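Local coordinates for protein acyl-coenzyme A thioesterase THEM4 (Rhodococcus sp., PDB 2OV9) that probably hydrolyses medium- and long-chain fatty acyl-coenzyme A thioesters, releasing the free fatty acid and coenzyme A, at residues D78-N81 and V85-H88; L137-L142 and G153-L158; R164-F169 and G190-A195. One frame throughout, in Å; residues are numbered along the deposited sequence.

Contact 1: D78-N81 and V85-H88; sequences DMWN and VTRH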
loop_
_atom_site.group_PDB
_atom_site.type_symbol
_atom_site.label_atom_id
_atom_site.label_comp_id
_atom_site.label_asym_id
_atom_site.label_seq_id
_atom_site.Cartn_x
_atom_site.Cartn_y
_atom_site.Cartn_z
ATOM N N ASP B 78 16.340 -1.762 -9.856
ATOM C CA ASP B 78 15.257 -2.533 -10.468
ATOM C C ASP B 78 15.434 -4.000 -10.106
ATOM O O ASP B 78 16.139 -4.750 -10.798
ATOM C CB ASP B 78 15.183 -2.354 -11.994
ATOM C CG ASP B 78 13.874 -2.909 -12.595
ATOM O OD1 ASP B 78 13.043 -3.465 -11.834
ATOM O OD2 ASP B 78 13.676 -2.784 -13.832
HETATM N N MSE B 79 14.791 -4.388 -9.005
HETATM C CA MSE B 79 14.775 -5.763 -8.509
HETATM C C MSE B 79 14.200 -6.735 -9.528
HETATM O O MSE B 79 14.676 -7.861 -9.663
HETATM C CB MSE B 79 13.933 -5.830 -7.230
HETATM C CG MSE B 79 13.950 -7.179 -6.533
HETATM SE SE MSE B 79 13.090 -7.101 -4.789
HETATM C CE MSE B 79 11.247 -6.766 -5.348
ATOM N N TRP B 80 13.162 -6.292 -10.233
ATOM C CA TRP B 80 12.452 -7.128 -11.208
ATOM C C TRP B 80 13.271 -7.322 -12.492
ATOM O O TRP B 80 12.870 -8.065 -13.392
ATOM C CB TRP B 80 11.062 -6.533 -11.505
ATOM C CG TRP B 80 10.226 -6.442 -10.275
ATOM C CD1 TRP B 80 9.416 -7.410 -9.763
ATOM C CD2 TRP B 80 10.176 -5.345 -9.353
ATOM N NE1 TRP B 80 8.836 -6.978 -8.588
ATOM C CE2 TRP B 80 9.292 -5.715 -8.311
ATOM C CE3 TRP B 80 10.779 -4.082 -9.312
ATOM C CZ2 TRP B 80 8.990 -4.860 -7.244
ATOM C CZ3 TRP B 80 10.483 -3.237 -8.239
ATOM C CH2 TRP B 80 9.597 -3.631 -7.223
ATOM N N ASN B 81 14.419 -6.648 -12.549
ATOM C CA ASN B 81 15.364 -6.771 -13.668
ATOM C C ASN B 81 16.688 -7.408 -13.230
ATOM O O ASN B 81 17.667 -7.383 -13.969
ATOM C CB ASN B 81 15.611 -5.403 -14.310
ATOM C CG ASN B 81 16.319 -5.509 -15.642
ATOM O OD1 ASN B 81 17.308 -4.815 -15.889
ATOM N ND2 ASN B 81 15.834 -6.400 -16.501
ATOM N N VAL B 85 17.775 -6.288 -4.375
ATOM C CA VAL B 85 16.559 -5.877 -3.670
ATOM C C VAL B 85 16.429 -4.340 -3.652
ATOM O O VAL B 85 17.400 -3.642 -3.354
ATOM C CB VAL B 85 16.547 -6.478 -2.240
ATOM C CG1 VAL B 85 15.318 -6.083 -1.493
ATOM C CG2 VAL B 85 16.647 -8.015 -2.314
ATOM N N THR B 86 15.229 -3.838 -3.989
ATOM C CA THR B 86 14.895 -2.398 -4.018
ATOM C C THR B 86 15.022 -1.754 -2.643
ATOM O O THR B 86 14.936 -2.442 -1.618
ATOM C CB THR B 86 13.448 -2.155 -4.468
ATOM O OG1 THR B 86 12.563 -2.813 -3.554
ATOM C CG2 THR B 86 13.211 -2.700 -5.869
ATOM N N ARG B 87 15.181 -0.431 -2.628
ATOM C CA ARG B 87 15.337 0.321 -1.388
ATOM C C ARG B 87 14.358 1.524 -1.247
ATOM O O ARG B 87 14.438 2.298 -0.292
ATOM C CB ARG B 87 16.770 0.836 -1.347
ATOM C CG ARG B 87 17.372 0.781 0.016
ATOM C CD ARG B 87 18.670 1.537 0.037
ATOM N NE ARG B 87 19.056 1.923 1.393
ATOM C CZ ARG B 87 18.807 3.113 1.930
ATOM N NH1 ARG B 87 18.148 4.031 1.230
ATOM N NH2 ARG B 87 19.207 3.373 3.166
ATOM N N HIS B 88 13.470 1.692 -2.225
ATOM C CA HIS B 88 12.642 2.892 -2.350
ATOM C C HIS B 88 11.167 2.536 -2.365
ATOM O O HIS B 88 10.305 3.406 -2.554
ATOM C CB HIS B 88 12.939 3.548 -3.689
ATOM C CG HIS B 88 12.602 2.674 -4.859
ATOM N ND1 HIS B 88 13.528 1.844 -5.456
ATOM C CD2 HIS B 88 11.436 2.481 -5.527
ATOM C CE1 HIS B 88 12.952 1.186 -6.449
ATOM N NE2 HIS B 88 11.684 1.554 -6.515
#
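M79 meets V85 and T86, and W80 meets T86, where the chain doubles back after three intervening residues. The loop joins helix 51-67 to strand 105-106, and it packs against the long helix 131-148 of the hotdog fold. Residues 78-81 form a tight turn of type I geometry, closed by the backbone bond from N81 N to D78 O.

The contact is apolar; no hydrogen bond crosses it. Its centre is the methyl CG2 of T86. This methyl presses on M79 CB at 3.5 Å, a carbon pair tighter than usual. It also meets the six-membered end of the W80 indole, with T86 CG2 3.7 Å from W80 CZ3. The approach to the ring is oblique, and the two side chains cross at about a right angle. M79 is a selenomethionine, and its SE lies 3.8 Å from V85 CA. V85 adds one branch, CG1, which is 4.1 Å from M79 SE.

Polar groups act within or beyond the two segments. D78 OD1 lies at the edge of the W80 ring, in its plane, and takes a weak bond from W80 N. T86 OG1 is bonded to D89 OD1, so the threonine has its methyl in the apolar contact and its hydroxyl on another partner. On the second subunit, H130 meets the W80 ring edge-to-face, and G124 O accepts a bond from H88 NE2. The dimer interface therefore borders this loop.

One methyl-on-ring contact lies within residues 78-81. The M79 chain is extended up to its last bond, where it bends (chi3 67°). That bend lays CE over one face of the W80 indole, 3.4 Å above the plane and offset toward the rim.

Contact 2: L137-L142 and G153-L158; sequences LLDHVL and GMTAQL
D139 and L158 cross at about a right angle between helix 131-148 and strand 154-162. This is the hotdog arrangement, in which the sheet wraps the central helix. The two local axes come within 10.7 Å, with 127° between their directions. A classic beta bulge lies in the strand between T155 and L158, with A156 and Q157 both facing L206.

L158 reaches inward with CG anti to its backbone N (chi1 -162°). Its two methyls come up along one side of the aspartate: CD1 lies 3.6 Å from D139 OD1, and CD2 lies 4.0 Å from D139 CB. The same CD1 meets L142 CD1 at 3.9 Å, one helical turn further on. With an alanine here, D139 would probably lose its apolar flank and L142 its contact on this strand, opening a gap between helix and strand.

T155 comes at the carboxylate at a slant, with CG2 3.8 Å from D139 OD1. Its hydroxyl is joined to the aspartate by a water. That water donates to D139 OD2 and lies 2.9 Å from T155 OG1. Y162 of the second subunit packs on T155, and H130 of that subunit on D139.

The carboxylate has methyls beside OD1 and water bonded to OD2. A buried acid and a water bridging to T155 at the dimer interface are consistent with the active-site region of hotdog thioesterases.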
loop_
_atom_site.group_PDB
_atom_site.type_symbol
_atom_site.label_atom_id
_atom_site.label_comp_id
_atom_site.label_asym_id
_atom_site.label_seq_id
_atom_site.Cartn_x
_atom_site.Cartn_y
_atom_site.Cartn_z
ATOM N N LEU B 137 2.019 -6.553 0.389
ATOM C CA LEU B 137 3.178 -7.090 1.120
ATOM C C LEU B 137 3.635 -8.391 0.481
ATOM O O LEU B 137 4.834 -8.577 0.234
ATOM C CB LEU B 137 2.864 -7.338 2.617
ATOM C CG LEU B 137 2.373 -6.161 3.470
ATOM C CD1 LEU B 137 2.374 -6.493 4.976
ATOM C CD2 LEU B 137 3.201 -4.956 3.191
ATOM N N LEU B 138 2.682 -9.275 0.195
ATOM C CA LEU B 138 3.001 -10.615 -0.367
ATOM C C LEU B 138 3.608 -10.489 -1.771
ATOM O O LEU B 138 4.574 -11.170 -2.100
ATOM C CB LEU B 138 1.772 -11.551 -0.369
ATOM C CG LEU B 138 1.486 -12.178 1.016
ATOM C CD1 LEU B 138 0.140 -12.852 1.034
ATOM C CD2 LEU B 138 2.551 -13.183 1.380
ATOM N N ASP B 139 3.045 -9.611 -2.593
ATOM C CA ASP B 139 3.629 -9.366 -3.902
ATOM C C ASP B 139 5.134 -9.048 -3.770
ATOM O O ASP B 139 5.990 -9.701 -4.400
ATOM C CB ASP B 139 2.892 -8.219 -4.601
ATOM C CG ASP B 139 3.485 -7.889 -5.950
ATOM O OD1 ASP B 139 3.194 -8.603 -6.915
ATOM O OD2 ASP B 139 4.258 -6.925 -6.054
ATOM N N HIS B 140 5.453 -8.044 -2.954
ATOM C CA HIS B 140 6.838 -7.664 -2.729
ATOM C C HIS B 140 7.727 -8.780 -2.194
ATOM O O HIS B 140 8.844 -8.974 -2.674
ATOM C CB HIS B 140 6.961 -6.478 -1.772
ATOM C CG HIS B 140 8.309 -5.842 -1.838
ATOM N ND1 HIS B 140 8.676 -5.009 -2.873
ATOM C CD2 HIS B 140 9.412 -6.001 -1.069
ATOM C CE1 HIS B 140 9.937 -4.644 -2.717
ATOM N NE2 HIS B 140 10.402 -5.217 -1.619
ATOM N N VAL B 141 7.259 -9.483 -1.166
ATOM C CA VAL B 141 7.999 -10.635 -0.660
ATOM C C VAL B 141 8.350 -11.657 -1.741
ATOM O O VAL B 141 9.462 -12.205 -1.724
ATOM C CB VAL B 141 7.250 -11.325 0.507
ATOM C CG1 VAL B 141 8.035 -12.524 0.997
ATOM C CG2 VAL B 141 7.117 -10.327 1.639
ATOM N N LEU B 142 7.408 -11.934 -2.656
ATOM C CA LEU B 142 7.689 -12.855 -3.777
ATOM C C LEU B 142 8.821 -12.318 -4.653
ATOM O O LEU B 142 9.674 -13.084 -5.101
ATOM C CB LEU B 142 6.439 -13.110 -4.662
ATOM C CG LEU B 142 5.210 -13.743 -3.984
ATOM C CD1 LEU B 142 4.173 -14.092 -5.035
ATOM C CD2 LEU B 142 5.625 -14.972 -3.200
ATOM N N GLY B 153 12.128 -11.726 -12.507
ATOM C CA GLY B 153 11.025 -11.749 -13.456
ATOM C C GLY B 153 10.018 -10.656 -13.203
ATOM O O GLY B 153 9.807 -10.270 -12.048
HETATM N N MSE B 154 9.437 -10.138 -14.290
HETATM C CA MSE B 154 8.295 -9.214 -14.263
HETATM C C MSE B 154 7.077 -9.937 -13.723
HETATM O O MSE B 154 6.849 -11.091 -14.090
HETATM C CB MSE B 154 7.941 -8.786 -15.687
HETATM C CG MSE B 154 8.586 -7.534 -16.194
HETATM SE SE MSE B 154 7.677 -7.041 -17.848
HETATM C CE MSE B 154 6.066 -6.227 -17.097
ATOM N N THR B 155 6.273 -9.277 -12.898
ATOM C CA THR B 155 5.071 -9.924 -12.379
ATOM C C THR B 155 4.089 -10.126 -13.535
ATOM O O THR B 155 3.866 -9.210 -14.333
ATOM C CB THR B 155 4.423 -9.123 -11.225
ATOM O OG1 THR B 155 5.425 -8.762 -10.263
ATOM C CG2 THR B 155 3.365 -9.959 -10.504
ATOM N N ALA B 156 3.546 -11.336 -13.640
ATOM C CA ALA B 156 2.532 -11.655 -14.660
ATOM C C ALA B 156 1.125 -11.886 -14.065
ATOM O O ALA B 156 0.124 -11.415 -14.620
ATOM C CB ALA B 156 2.965 -12.861 -15.473
ATOM N N GLN B 157 1.064 -12.631 -12.958
ATOM C CA GLN B 157 -0.200 -12.947 -12.292
ATOM C C GLN B 157 0.029 -13.191 -10.813
ATOM O O GLN B 157 1.023 -13.799 -10.419
ATOM C CB GLN B 157 -0.887 -14.179 -12.898
ATOM C CG GLN B 157 -2.409 -14.161 -12.713
ATOM C CD GLN B 157 -3.026 -15.527 -12.470
ATOM O OE1 GLN B 157 -3.108 -16.362 -13.371
ATOM N NE2 GLN B 157 -3.501 -15.746 -11.250
ATOM N N LEU B 158 -0.893 -12.704 -9.992
ATOM C CA LEU B 158 -0.818 -12.923 -8.559
ATOM C C LEU B 158 -2.175 -13.502 -8.195
ATOM O O LEU B 158 -3.203 -12.959 -8.602
ATOM C CB LEU B 158 -0.573 -11.586 -7.850
ATOM C CG LEU B 158 -0.050 -11.490 -6.426
ATOM C CD1 LEU B 158 1.469 -11.685 -6.408
ATOM C CD2 LEU B 158 -0.459 -10.113 -5.826
HETATM O O HOH W 1 5.438 -6.637 -8.293
#

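Contact 3: R164-F169 and G190-A195; sequences RPTPLF and GDIRTA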
loop_
_atom_site.group_PDB
_atom_site.type_symbol
_atom_site.label_atom_id
_atom_site.label_comp_id
_atom_site.label_asym_id
_atom_site.label_seq_id
_atom_site.Cartn_x
_atom_site.Cartn_y
_atom_site.Cartn_z
ATOM N N ARG B 164 -8.072 -16.531 6.946
ATOM C CA ARG B 164 -8.433 -16.120 8.300
ATOM C C ARG B 164 -8.179 -14.614 8.380
ATOM O O ARG B 164 -7.291 -14.104 7.690
ATOM C CB ARG B 164 -7.537 -16.813 9.331
ATOM C CG ARG B 164 -7.478 -18.321 9.226
ATOM C CD ARG B 164 -6.494 -18.921 10.218
ATOM N NE ARG B 164 -6.855 -18.648 11.610
ATOM C CZ ARG B 164 -7.785 -19.314 12.310
ATOM N NH1 ARG B 164 -8.472 -20.317 11.768
ATOM N NH2 ARG B 164 -8.025 -18.983 13.571
ATOM N N PRO B 165 -8.985 -13.890 9.179
ATOM C CA PRO B 165 -8.712 -12.467 9.466
ATOM C C PRO B 165 -7.237 -12.196 9.800
ATOM O O PRO B 165 -6.590 -12.993 10.492
ATOM C CB PRO B 165 -9.576 -12.203 10.705
ATOM C CG PRO B 165 -10.798 -13.088 10.463
ATOM C CD PRO B 165 -10.244 -14.344 9.816
ATOM N N THR B 166 -6.716 -11.085 9.297
ATOM C CA THR B 166 -5.322 -10.733 9.508
ATOM C C THR B 166 -5.273 -9.533 10.444
ATOM O O THR B 166 -5.619 -8.433 10.042
ATOM C CB THR B 166 -4.660 -10.348 8.174
ATOM O OG1 THR B 166 -4.937 -11.355 7.184
ATOM C CG2 THR B 166 -3.163 -10.228 8.362
ATOM N N PRO B 167 -4.879 -9.730 11.694
ATOM C CA PRO B 167 -5.022 -8.613 12.632
ATOM C C PRO B 167 -3.951 -7.556 12.567
ATOM O O PRO B 167 -2.807 -7.839 12.260
ATOM C CB PRO B 167 -4.953 -9.294 14.013
ATOM C CG PRO B 167 -4.146 -10.563 13.749
ATOM C CD PRO B 167 -4.376 -10.965 12.339
ATOM N N LEU B 168 -4.340 -6.337 12.902
ATOM C CA LEU B 168 -3.406 -5.261 13.192
ATOM C C LEU B 168 -2.851 -5.480 14.596
ATOM O O LEU B 168 -3.421 -6.253 15.384
ATOM C CB LEU B 168 -4.146 -3.913 13.139
ATOM C CG LEU B 168 -4.771 -3.460 11.808
ATOM C CD1 LEU B 168 -5.594 -2.220 12.041
ATOM C CD2 LEU B 168 -3.657 -3.215 10.775
ATOM N N PHE B 169 -1.759 -4.783 14.913
ATOM C CA PHE B 169 -1.205 -4.698 16.273
ATOM C C PHE B 169 -0.577 -5.978 16.828
ATOM O O PHE B 169 -0.379 -6.104 18.042
ATOM C CB PHE B 169 -2.244 -4.167 17.279
ATOM C CG PHE B 169 -3.163 -3.110 16.714
ATOM C CD1 PHE B 169 -2.647 -1.950 16.118
ATOM C CD2 PHE B 169 -4.538 -3.274 16.784
ATOM C CE1 PHE B 169 -3.504 -0.980 15.579
ATOM C CE2 PHE B 169 -5.422 -2.299 16.256
ATOM C CZ PHE B 169 -4.895 -1.145 15.656
ATOM N N GLY B 190 3.986 -17.754 -1.224
ATOM C CA GLY B 190 4.240 -17.128 0.074
ATOM C C GLY B 190 2.969 -17.112 0.880
ATOM O O GLY B 190 1.897 -17.492 0.386
ATOM N N ASP B 191 3.089 -16.714 2.139
ATOM C CA ASP B 191 1.909 -16.556 2.969
ATOM C C ASP B 191 2.208 -15.615 4.107
ATOM O O ASP B 191 3.371 -15.237 4.314
ATOM C CB ASP B 191 1.398 -17.901 3.485
ATOM C CG ASP B 191 2.449 -18.684 4.212
ATOM O OD1 ASP B 191 3.123 -18.124 5.114
ATOM O OD2 ASP B 191 2.571 -19.876 3.897
ATOM N N ILE B 192 1.159 -15.237 4.823
ATOM C CA ILE B 192 1.245 -14.384 6.002
ATOM C C ILE B 192 0.634 -15.238 7.087
ATOM O O ILE B 192 -0.497 -15.708 6.922
ATOM C CB ILE B 192 0.352 -13.120 5.867
ATOM C CG1 ILE B 192 0.922 -12.182 4.809
ATOM C CG2 ILE B 192 0.225 -12.390 7.220
ATOM C CD1 ILE B 192 0.089 -10.915 4.492
ATOM N N ARG B 193 1.356 -15.420 8.192
ATOM C CA ARG B 193 0.835 -16.189 9.322
ATOM C C ARG B 193 0.816 -15.379 10.607
ATOM O O ARG B 193 1.628 -14.476 10.796
ATOM C CB ARG B 193 1.707 -17.430 9.559
ATOM C CG ARG B 193 1.689 -18.403 8.403
ATOM C CD ARG B 193 2.700 -19.542 8.544
ATOM N NE ARG B 193 2.697 -20.280 7.274
ATOM C CZ ARG B 193 2.204 -21.505 7.115
ATOM N NH1 ARG B 193 1.704 -22.172 8.149
ATOM N NH2 ARG B 193 2.221 -22.075 5.916
ATOM N N THR B 194 -0.067 -15.735 11.531
ATOM C CA THR B 194 0.047 -15.174 12.867
ATOM C C THR B 194 1.126 -15.924 13.645
ATOM O O THR B 194 1.684 -16.928 13.167
ATOM C CB THR B 194 -1.306 -15.176 13.608
ATOM O OG1 THR B 194 -1.932 -16.461 13.488
ATOM C CG2 THR B 194 -2.216 -14.082 13.029
ATOM N N ALA B 195 1.424 -15.436 14.849
ATOM C CA ALA B 195 2.474 -16.008 15.683
ATOM C C ALA B 195 2.250 -17.489 16.018
ATOM O O ALA B 195 3.210 -18.229 16.218
ATOM C CB ALA B 195 2.617 -15.175 16.979
HETATM O O HOH W 2 -4.731 -16.707 12.780
#
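T194 and P167 meet because the threonine's hydroxyl sits between its backbone N and carbonyl carbon (chi1 48°). This puts CG2 anti to the carbonyl carbon, directed at the proline ring. T166 and I192 meet through another pair of torsions: in each, CG2 is anti to the backbone N, and the two methyls end up facing one another.

The contacts are few and light. T194 CG2 touches the proline at 3.9 Å from P167 CD, with P167 CG a little further off. T166 CG2 and I192 CG2 are 4.2 Å apart. In both pairs the side chains cross at about a right angle. No direct hydrogen bond joins the segments.

A water makes the polar link. It accepts from R164 NE at 3.1 Å, lying at the edge of the guanidinium and in its plane. It donates to T194 OG1 at 2.9 Å. The same hydroxyl is also bonded to D196 OD1, so OG1 has two partners while the methyl packs on P167.

R193 points away from this contact and forms a salt bridge with D191 along their own strand. R193 grips the carboxylate side-on. NE bonds to D191 OD1 at 3.1 Å and NH2 to D191 OD2 at 3.0 Å, both from above the carboxylate plane. R193 NH1 bonds to G197 O, which helps fix the guanidinium.

The loop 164-169 links strands 154-162 and 171-182 of the hotdog sheet. It packs beside the end of strand 185-194, which lies against the central helix of that fold. L172 of strand 171-182 touches T166, P167 and I192. C200 of strand 199-208 touches T166 and T194. From the inner side, S134 and L138 of helix 131-148 pack on I192.

In the fold
The three contacts follow one another along the chain and are strung along helix 131-148. Contacts 1 and 2 have centres 12 Å apart and touch through H140: T86 OG1 lies 3.3 Å from H140 CE1. Both border the second subunit, whose H130 bonds to H140 and packs near W80 and D139. That shared interface is where hotdog thioesterases usually have their active site, so these two contacts probably lie close to it. Contact 3 is 18 Å from contact 2, centre to centre, yet they touch where L138 CG meets I192 CG1 at 3.8 Å. Contacts 1 and 3 lie 25 Å apart between centres, on opposite sides of the chain's centre.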